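Local coordinates for uncharacterized protein (Equus caballus, PDB 5WF2) that probably takes part in vesicular trafficking of proteins at the trans-Golgi network, through association of the full-length protein with the adapter-like complex AP-4, at residues Gln96-Leu110 with Lys121-Cys133. Sequence-based numbering, arbitrary orientation.
Sequences QEHILLLTRPRLQEL and KATKILRHFEASC
Phe-129 and Leu-107 are the two interlocking knobs of this contact, each lodged among four residues of the other helix. The segment axes approach to 8.4 Å with 140° between their N-to-C directions, a splayed, roughly antiparallel pair of successive helices in the tepsin VHS/ENTH-like domain. With chi1 at -66°, CG of Phe-129 lies anti to its carbonyl carbon, and the ring enters a hole lined by Gln-96, Ile-99, Leu-100 and Thr-103. CG2 of Ile-99 comes obliquely to within 3.6 Å of CE2 of Phe-129, while the hydroxyl of Thr-103, hydrogen-bonded to O of Ile-99, meets the ring at its edge. CD of Gln-96 lies 3.7 Å from CD1 of Phe-129, amide and ring planes 49° apart. Cutting Phe-129 back to an alanine is likely to open a gap against Ile-99 and Thr-103 and deprive the Gln-96 amide of the ring beside it. CD1 of Leu-100 meets CD1 of Leu-126 at 4.0 Å, the two side chains crossing at about a right angle. Leu-107 spreads its branches: CD1 crosses to CG2 of Ile-125 at 3.8 Å, whereas CD2 turns to Ala-122. Close approach continues to Leu-110, whose CB lies 3.6 Å from CB of Ala-122.

Polar and looser contacts border the apolar packing. At the exposed flank, NE and NH2 of Arg-127 grip OE1 of Glu-130 side-on, and a water joins NE2 of Gln-108 to OE2 of Glu-130. Where the end of helix 117-132 meets the start of helix 96-111, OG of Ser-132 lies 2.8 Å from OE1 of Gln-96, and SG of Cys-133 rests against Glu-97.

Behind the apolar seam, Ile-99 and Thr-103 touch Leu-63 of helix 59-68, and Leu-107 and Ile-125 share Leu-82 of helix 75-89, so the pair packs onto the preceding part of the all-helical domain.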
ATOM      1  N   GLN A  96      10.138  -8.457   4.584  1.00 33.47           N
ATOM      2  CA  GLN A  96       9.965  -7.717   3.338  1.00 36.15           C
ATOM      3  C   GLN A  96       9.823  -8.671   2.158  1.00 28.60           C
ATOM      4  O   GLN A  96       9.207  -8.304   1.153  1.00 31.75           O
ATOM      5  CB  GLN A  96      11.104  -6.714   3.065  1.00 39.45           C
ATOM      6  CG  GLN A  96      10.565  -5.360   2.511  1.00 39.24           C
ATOM      7  CD  GLN A  96      11.625  -4.464   1.901  1.00 30.63           C
ATOM      8  OE1 GLN A  96      12.332  -4.865   0.983  1.00 40.55           O
ATOM      9  NE2 GLN A  96      11.741  -3.242   2.411  1.00 36.94           N
ATOM     10  N   GLU A  97      10.340  -9.887   2.261  1.00 31.01           N
ATOM     11  CA  GLU A  97      10.070 -10.849   1.199  1.00 30.11           C
ATOM     12  C   GLU A  97       8.585 -11.187   1.144  1.00 26.13           C
ATOM     13  O   GLU A  97       8.037 -11.470   0.062  1.00 24.17           O
ATOM     14  CB  GLU A  97      10.901 -12.094   1.407  1.00 38.50           C
ATOM     15  CG  GLU A  97      10.960 -12.899   0.171  1.00 40.46           C
ATOM     16  CD  GLU A  97      11.740 -14.158   0.356  1.00 37.97           C
ATOM     17  OE1 GLU A  97      12.406 -14.267   1.409  1.00 39.06           O
ATOM     18  OE2 GLU A  97      11.664 -15.034  -0.541  1.00 34.65           O
ATOM     19  N   HIS A  98       7.919 -11.161   2.295  1.00 24.58           N
ATOM     20  CA  HIS A  98       6.490 -11.433   2.338  1.00 19.82           C
ATOM     21  C   HIS A  98       5.691 -10.275   1.762  1.00 24.63           C
ATOM     22  O   HIS A  98       4.703 -10.491   1.046  1.00 21.26           O
ATOM     23  CB  HIS A  98       6.066 -11.722   3.777  1.00 23.24           C
ATOM     24  CG  HIS A  98       4.792 -12.496   3.906  1.00 27.31           C
ATOM     25  ND1 HIS A  98       4.377 -13.035   5.107  1.00 32.06           N
ATOM     26  CD2 HIS A  98       3.843 -12.821   3.000  1.00 25.14           C
ATOM     27  CE1 HIS A  98       3.221 -13.658   4.934  1.00 34.56           C
ATOM     28  NE2 HIS A  98       2.867 -13.528   3.665  1.00 26.47           N
ATOM     29  N   ILE A  99       6.098  -9.038   2.041  1.00 25.33           N
ATOM     30  CA  ILE A  99       5.439  -7.903   1.395  1.00 22.01           C
ATOM     31  C   ILE A  99       5.607  -7.993  -0.116  1.00 18.38           C
ATOM     32  O   ILE A  99       4.642  -7.776  -0.860  1.00 22.18           O
ATOM     33  CB  ILE A  99       5.949  -6.568   1.962  1.00 23.34           C
ATOM     34  CG1 ILE A  99       5.520  -6.471   3.437  1.00 29.66           C
ATOM     35  CG2 ILE A  99       5.244  -5.411   1.285  1.00 25.10           C
ATOM     36  CD1 ILE A  99       5.992  -5.231   4.132  1.00 36.52           C
ATOM     37  N   LEU A 100       6.782  -8.411  -0.577  1.00 21.57           N
ATOM     38  CA  LEU A 100       7.002  -8.551  -2.013  1.00 26.15           C
ATOM     39  C   LEU A 100       6.118  -9.640  -2.596  1.00 22.92           C
ATOM     40  O   LEU A 100       5.487  -9.447  -3.641  1.00 20.91           O
ATOM     41  CB  LEU A 100       8.448  -8.836  -2.303  1.00 22.39           C
ATOM     42  CG  LEU A 100       8.863  -9.110  -3.761  1.00 19.93           C
ATOM     43  CD1 LEU A 100       8.463  -7.985  -4.691  1.00 28.90           C
ATOM     44  CD2 LEU A 100      10.331  -9.334  -3.774  1.00 28.85           C
ATOM     45  N   LEU A 101       6.092 -10.805  -1.958  1.00 22.59           N
ATOM     46  CA  LEU A 101       5.202 -11.873  -2.416  1.00 20.23           C
ATOM     47  C   LEU A 101       3.784 -11.374  -2.601  1.00 20.87           C
ATOM     48  O   LEU A 101       3.136 -11.682  -3.606  1.00 22.31           O
ATOM     49  CB  LEU A 101       5.257 -13.023  -1.414  1.00 19.94           C
ATOM     50  CG  LEU A 101       4.434 -14.270  -1.694  1.00 22.86           C
ATOM     51  CD1 LEU A 101       5.077 -15.381  -0.933  1.00 23.19           C
ATOM     52  CD2 LEU A 101       2.973 -14.119  -1.274  1.00 21.90           C
ATOM     53  N   LEU A 102       3.264 -10.603  -1.634  1.00 21.69           N
ATOM     54  CA  LEU A 102       1.888 -10.149  -1.731  1.00 22.18           C
ATOM     55  C   LEU A 102       1.695  -9.031  -2.756  1.00 19.65           C
ATOM     56  O   LEU A 102       0.633  -8.956  -3.372  1.00 23.27           O
ATOM     57  CB  LEU A 102       1.392  -9.674  -0.379  1.00 24.32           C
ATOM     58  CG  LEU A 102       1.408 -10.784   0.699  1.00 22.67           C
ATOM     59  CD1 LEU A 102       1.257 -10.188   2.094  1.00 30.88           C
ATOM     60  CD2 LEU A 102       0.314 -11.803   0.393  1.00 27.15           C
ATOM     61  N   THR A 103       2.667  -8.151  -2.924  1.00 21.96           N
ATOM     62  CA  THR A 103       2.439  -6.967  -3.748  1.00 23.65           C
ATOM     63  C   THR A 103       2.982  -7.098  -5.161  1.00 22.21           C
ATOM     64  O   THR A 103       2.623  -6.279  -6.025  1.00 22.88           O
ATOM     65  CB  THR A 103       3.058  -5.715  -3.099  1.00 20.35           C
ATOM     66  OG1 THR A 103       4.463  -5.872  -2.962  1.00 23.52           O
ATOM     67  CG2 THR A 103       2.457  -5.466  -1.722  1.00 24.40           C
ATOM     68  N   ARG A 104       3.852  -8.067  -5.424  1.00 25.13           N
ATOM     69  CA  ARG A 104       4.510  -8.120  -6.723  1.00 23.21           C
ATOM     70  C   ARG A 104       3.549  -8.067  -7.896  1.00 24.98           C
ATOM     71  O   ARG A 104       3.819  -7.305  -8.843  1.00 22.36           O
ATOM     72  CB  ARG A 104       5.396  -9.360  -6.828  1.00 26.44           C
ATOM     73  CG  ARG A 104       5.930  -9.556  -8.224  1.00 32.11           C
ATOM     74  CD  ARG A 104       6.516 -10.921  -8.382  1.00 29.92           C
ATOM     75  NE  ARG A 104       7.872 -11.015  -7.850  1.00 33.13           N
ATOM     76  CZ  ARG A 104       8.175 -11.599  -6.700  1.00 29.97           C
ATOM     77  NH1 ARG A 104       7.195 -12.090  -5.952  1.00 26.29           N
ATOM     78  NH2 ARG A 104       9.444 -11.679  -6.309  1.00 26.83           N
ATOM     79  N   PRO A 105       2.455  -8.828  -7.939  1.00 26.63           N
ATOM     80  CA  PRO A 105       1.628  -8.817  -9.161  1.00 27.50           C
ATOM     81  C   PRO A 105       1.030  -7.472  -9.501  1.00 27.73           C
ATOM     82  O   PRO A 105       1.071  -7.058 -10.666  1.00 22.73           O
ATOM     83  CB  PRO A 105       0.544  -9.859  -8.852  1.00 29.28           C
ATOM     84  CG  PRO A 105       1.180 -10.781  -7.912  1.00 32.92           C
ATOM     85  CD  PRO A 105       2.053  -9.922  -7.038  1.00 26.60           C
ATOM     86  N   ARG A 106       0.451  -6.780  -8.526  1.00 23.90           N
ATOM     87  CA  ARG A 106      -0.168  -5.504  -8.822  1.00 24.23           C
ATOM     88  C   ARG A 106       0.880  -4.441  -9.092  1.00 22.55           C
ATOM     89  O   ARG A 106       0.708  -3.607  -9.991  1.00 21.23           O
ATOM     90  CB  ARG A 106      -1.099  -5.077  -7.696  1.00 24.72           C
ATOM     91  CG  ARG A 106      -1.933  -3.825  -8.040  1.00 25.55           C
ATOM     92  CD  ARG A 106      -2.778  -3.990  -9.377  1.00 31.42           C
ATOM     93  NE  ARG A 106      -3.514  -2.766  -9.700  1.00 34.35           N
ATOM     94  CZ  ARG A 106      -3.830  -2.358 -10.933  1.00 34.52           C
ATOM     95  NH1 ARG A 106      -3.477  -3.065 -12.000  1.00 37.72           N
ATOM     96  NH2 ARG A 106      -4.466  -1.201 -11.101  1.00 32.75           N
ATOM     97  N   LEU A 107       1.991  -4.468  -8.363  1.00 20.49           N
ATOM     98  CA  LEU A 107       3.077  -3.537  -8.663  1.00 20.26           C
ATOM     99  C   LEU A 107       3.642  -3.767 -10.059  1.00 19.88           C
ATOM    100  O   LEU A 107       3.970  -2.798 -10.762  1.00 21.49           O
ATOM    101  CB  LEU A 107       4.179  -3.657  -7.617  1.00 21.17           C
ATOM    102  CG  LEU A 107       3.858  -3.123  -6.227  1.00 20.51           C
ATOM    103  CD1 LEU A 107       5.034  -3.404  -5.337  1.00 19.81           C
ATOM    104  CD2 LEU A 107       3.632  -1.600  -6.302  1.00 23.67           C
ATOM    105  N   GLN A 108       3.774  -5.030 -10.490  1.00 19.60           N
ATOM    106  CA  GLN A 108       4.215  -5.301 -11.862  1.00 20.45           C
ATOM    107  C   GLN A 108       3.222  -4.740 -12.885  1.00 22.27           C
ATOM    108  O   GLN A 108       3.630  -4.140 -13.884  1.00 25.92           O
ATOM    109  CB  GLN A 108       4.404  -6.815 -12.103  1.00 24.88           C
ATOM    110  CG  GLN A 108       5.728  -7.386 -11.677  1.00 28.57           C
ATOM    111  CD  GLN A 108       5.768  -8.925 -11.706  1.00 31.98           C
ATOM    112  OE1 GLN A 108       4.731  -9.592 -11.767  1.00 35.24           O
ATOM    113  NE2 GLN A 108       6.983  -9.483 -11.691  1.00 34.95           N
ATOM    114  N   GLU A 109       1.925  -4.928 -12.656  1.00 26.09           N
ATOM    115  CA  GLU A 109       0.917  -4.375 -13.560  1.00 29.26           C
ATOM    116  C   GLU A 109       1.021  -2.857 -13.669  1.00 32.12           C
ATOM    117  O   GLU A 109       0.981  -2.292 -14.777  1.00 25.47           O
ATOM    118  CB  GLU A 109      -0.475  -4.771 -13.101  1.00 29.21           C
ATOM    119  CG  GLU A 109      -0.815  -6.223 -13.410  1.00 30.42           C
ATOM    120  CD  GLU A 109      -2.043  -6.728 -12.690  1.00 38.61           C
ATOM    121  OE1 GLU A 109      -2.772  -5.912 -12.058  1.00 35.30           O
ATOM    122  OE2 GLU A 109      -2.262  -7.961 -12.753  1.00 45.08           O
ATOM    123  N   LEU A 110       1.130  -2.170 -12.531  1.00 23.54           N
ATOM    124  CA  LEU A 110       1.201  -0.712 -12.560  1.00 19.67           C
ATOM    125  C   LEU A 110       2.485  -0.240 -13.222  1.00 24.36           C
ATOM    126  O   LEU A 110       2.471   0.737 -13.986  1.00 25.73           O
ATOM    127  CB  LEU A 110       1.065  -0.121 -11.165  1.00 21.34           C
ATOM    128  CG  LEU A 110      -0.240  -0.375 -10.392  1.00 23.90           C
ATOM    129  CD1 LEU A 110      -0.176   0.188  -9.030  1.00 27.67           C
ATOM    130  CD2 LEU A 110      -1.430   0.232 -11.053  1.00 27.18           C
ATOM    131  N   LYS A 121       5.943   5.542  -9.358  1.00 22.13           N
ATOM    132  CA  LYS A 121       6.017   5.208  -7.943  1.00 27.30           C
ATOM    133  C   LYS A 121       5.928   3.699  -7.735  1.00 23.16           C
ATOM    134  O   LYS A 121       6.639   3.139  -6.888  1.00 19.65           O
ATOM    135  CB  LYS A 121       4.920   5.941  -7.172  1.00 22.40           C
ATOM    136  CG  LYS A 121       5.068   5.814  -5.623  1.00 29.47           C
ATOM    137  CD  LYS A 121       4.062   6.683  -4.822  1.00 33.68           C
ATOM    138  CE  LYS A 121       4.731   7.282  -3.566  1.00 39.71           C
ATOM    139  NZ  LYS A 121       5.558   6.234  -2.905  1.00 43.76           N
ATOM    140  N   ALA A 122       5.056   3.022  -8.482  1.00 22.27           N
ATOM    141  CA  ALA A 122       4.978   1.564  -8.378  1.00 20.99           C
ATOM    142  C   ALA A 122       6.288   0.924  -8.775  1.00 18.69           C
ATOM    143  O   ALA A 122       6.702  -0.082  -8.188  1.00 19.34           O
ATOM    144  CB  ALA A 122       3.860   1.047  -9.274  1.00 23.52           C
ATOM    145  N   THR A 123       6.944   1.467  -9.798  1.00 22.83           N
ATOM    146  CA  THR A 123       8.206   0.899 -10.242  1.00 20.94           C
ATOM    147  C   THR A 123       9.261   1.014  -9.141  1.00 20.12           C
ATOM    148  O   THR A 123       9.974   0.042  -8.857  1.00 20.31           O
ATOM    149  CB  THR A 123       8.679   1.575 -11.530  1.00 25.49           C
ATOM    150  OG1 THR A 123       7.718   1.367 -12.586  1.00 24.46           O
ATOM    151  CG2 THR A 123      10.003   0.995 -11.974  1.00 28.98           C
ATOM    152  N   LYS A 124       9.361   2.192  -8.490  1.00 22.56           N
ATOM    153  CA  LYS A 124      10.404   2.385  -7.468  1.00 23.26           C
ATOM    154  C   LYS A 124      10.168   1.475  -6.276  1.00 20.30           C
ATOM    155  O   LYS A 124      11.115   0.920  -5.718  1.00 19.58           O
ATOM    156  CB  LYS A 124      10.452   3.841  -6.992  1.00 21.75           C
ATOM    157  CG  LYS A 124      10.568   4.821  -8.107  1.00 30.83           C
ATOM    158  CD  LYS A 124      11.264   6.132  -7.710  1.00 30.21           C
ATOM    159  CE  LYS A 124      10.470   6.968  -6.762  1.00 30.42           C
ATOM    160  NZ  LYS A 124      11.019   8.396  -6.741  1.00 29.07           N
ATOM    161  N   ILE A 125       8.903   1.289  -5.894  1.00 20.73           N
ATOM    162  CA  ILE A 125       8.586   0.397  -4.785  1.00 18.56           C
ATOM    163  C   ILE A 125       8.972  -1.033  -5.148  1.00 20.08           C
ATOM    164  O   ILE A 125       9.545  -1.771  -4.340  1.00 20.86           O
ATOM    165  CB  ILE A 125       7.095   0.482  -4.433  1.00 21.26           C
ATOM    166  CG1 ILE A 125       6.737   1.854  -3.873  1.00 20.40           C
ATOM    167  CG2 ILE A 125       6.751  -0.564  -3.426  1.00 21.54           C
ATOM    168  CD1 ILE A 125       5.275   2.160  -3.728  1.00 23.66           C
ATOM    169  N   LEU A 126       8.585  -1.469  -6.344  1.00 21.07           N
ATOM    170  CA  LEU A 126       8.870  -2.832  -6.764  1.00 18.64           C
ATOM    171  C   LEU A 126      10.363  -3.063  -6.818  1.00 19.44           C
ATOM    172  O   LEU A 126      10.862  -4.089  -6.343  1.00 17.66           O
ATOM    173  CB  LEU A 126       8.228  -3.086  -8.127  1.00 19.65           C
ATOM    174  CG  LEU A 126       8.399  -4.469  -8.751  1.00 26.88           C
ATOM    175  CD1 LEU A 126       7.933  -5.525  -7.800  1.00 25.34           C
ATOM    176  CD2 LEU A 126       7.599  -4.542 -10.051  1.00 28.01           C
ATOM    177  N   ARG A 127      11.114  -2.108  -7.386  1.00 24.27           N
ATOM    178  CA  ARG A 127      12.568  -2.277  -7.479  1.00 24.21           C
ATOM    179  C   ARG A 127      13.226  -2.314  -6.105  1.00 19.47           C
ATOM    180  O   ARG A 127      14.193  -3.049  -5.897  1.00 22.47           O
ATOM    181  CB  ARG A 127      13.187  -1.165  -8.326  1.00 27.88           C
ATOM    182  CG  ARG A 127      12.767  -1.170  -9.817  1.00 35.89           C
ATOM    183  CD  ARG A 127      13.400  -2.261 -10.661  1.00 47.99           C
ATOM    184  NE  ARG A 127      12.537  -3.433 -10.730  1.00 46.89           N
ATOM    185  CZ  ARG A 127      11.537  -3.587 -11.594  1.00 45.89           C
ATOM    186  NH1 ARG A 127      11.265  -2.644 -12.490  1.00 45.52           N
ATOM    187  NH2 ARG A 127      10.805  -4.698 -11.548  1.00 40.53           N
ATOM    188  N   HIS A 128      12.685  -1.583  -5.151  1.00 18.88           N
ATOM    189  CA  HIS A 128      13.202  -1.594  -3.792  1.00 18.25           C
ATOM    190  C   HIS A 128      12.973  -2.956  -3.127  1.00 24.00           C
ATOM    191  O   HIS A 128      13.900  -3.546  -2.558  1.00 24.90           O
ATOM    192  CB  HIS A 128      12.552  -0.477  -3.011  1.00 20.92           C
ATOM    193  CG  HIS A 128      13.088  -0.334  -1.626  1.00 22.09           C
ATOM    194  ND1 HIS A 128      14.283   0.307  -1.349  1.00 21.75           N
ATOM    195  CD2 HIS A 128      12.656  -0.848  -0.455  1.00 22.70           C
ATOM    196  CE1 HIS A 128      14.513   0.246  -0.051  1.00 30.75           C
ATOM    197  NE2 HIS A 128      13.550  -0.455   0.517  1.00 28.98           N
ATOM    198  N   PHE A 129      11.741  -3.476  -3.193  1.00 19.97           N
ATOM    199  CA  PHE A 129      11.447  -4.762  -2.565  1.00 19.67           C
ATOM    200  C   PHE A 129      12.264  -5.883  -3.208  1.00 23.11           C
ATOM    201  O   PHE A 129      12.785  -6.758  -2.513  1.00 25.61           O
ATOM    202  CB  PHE A 129       9.943  -5.065  -2.649  1.00 19.17           C
ATOM    203  CG  PHE A 129       9.046  -4.131  -1.864  1.00 20.53           C
ATOM    204  CD1 PHE A 129       9.537  -3.294  -0.862  1.00 22.77           C
ATOM    205  CD2 PHE A 129       7.657  -4.210  -2.037  1.00 15.94           C
ATOM    206  CE1 PHE A 129       8.692  -2.486  -0.140  1.00 20.89           C
ATOM    207  CE2 PHE A 129       6.795  -3.397  -1.304  1.00 20.89           C
ATOM    208  CZ  PHE A 129       7.295  -2.541  -0.357  1.00 21.23           C
ATOM    209  N   GLU A 130      12.443  -5.838  -4.533  1.00 24.19           N
ATOM    210  CA  GLU A 130      13.245  -6.848  -5.218  1.00 24.74           C
ATOM    211  C   GLU A 130      14.710  -6.781  -4.790  1.00 26.80           C
ATOM    212  O   GLU A 130      15.362  -7.816  -4.600  1.00 30.76           O
ATOM    213  CB  GLU A 130      13.094  -6.665  -6.727  1.00 22.59           C
ATOM    214  CG  GLU A 130      11.743  -7.086  -7.253  1.00 23.08           C
ATOM    215  CD  GLU A 130      11.575  -6.930  -8.734  1.00 39.23           C
ATOM    216  OE1 GLU A 130      12.316  -6.137  -9.365  1.00 40.05           O
ATOM    217  OE2 GLU A 130      10.666  -7.595  -9.263  1.00 43.12           O
ATOM    218  N   ALA A 131      15.233  -5.574  -4.609  1.00 28.42           N
ATOM    219  CA  ALA A 131      16.628  -5.402  -4.223  1.00 29.42           C
ATOM    220  C   ALA A 131      16.909  -5.973  -2.842  1.00 37.03           C
ATOM    221  O   ALA A 131      17.944  -6.618  -2.622  1.00 36.39           O
ATOM    222  CB  ALA A 131      16.972  -3.923  -4.262  1.00 28.33           C
ATOM    223  N   SER A 132      16.001  -5.751  -1.892  1.00 33.69           N
ATOM    224  CA  SER A 132      16.181  -6.282  -0.553  1.00 34.00           C
ATOM    225  C   SER A 132      16.211  -7.801  -0.523  1.00 42.53           C
ATOM    226  O   SER A 132      16.811  -8.375   0.389  1.00 49.42           O
ATOM    227  CB  SER A 132      15.077  -5.769   0.352  1.00 39.00           C
ATOM    228  OG  SER A 132      14.936  -4.367   0.191  1.00 45.55           O
ATOM    229  N   CYS A 133      15.591  -8.466  -1.486  1.00 39.10           N
ATOM    230  CA  CYS A 133      15.654  -9.915  -1.560  1.00 43.32           C
ATOM    231  C   CYS A 133      16.653 -10.390  -2.625  1.00 48.42           C
ATOM    232  O   CYS A 133      17.715  -9.786  -2.825  1.00 51.72           O
ATOM    233  CB  CYS A 133      14.252 -10.463  -1.842  1.00 46.80           C
ATOM    234  SG  CYS A 133      12.968  -9.738  -0.717  1.00 54.62           S
TER
HETATM  235  O   HOH W   1       9.413  -7.685 -11.575  1.00 42.72           O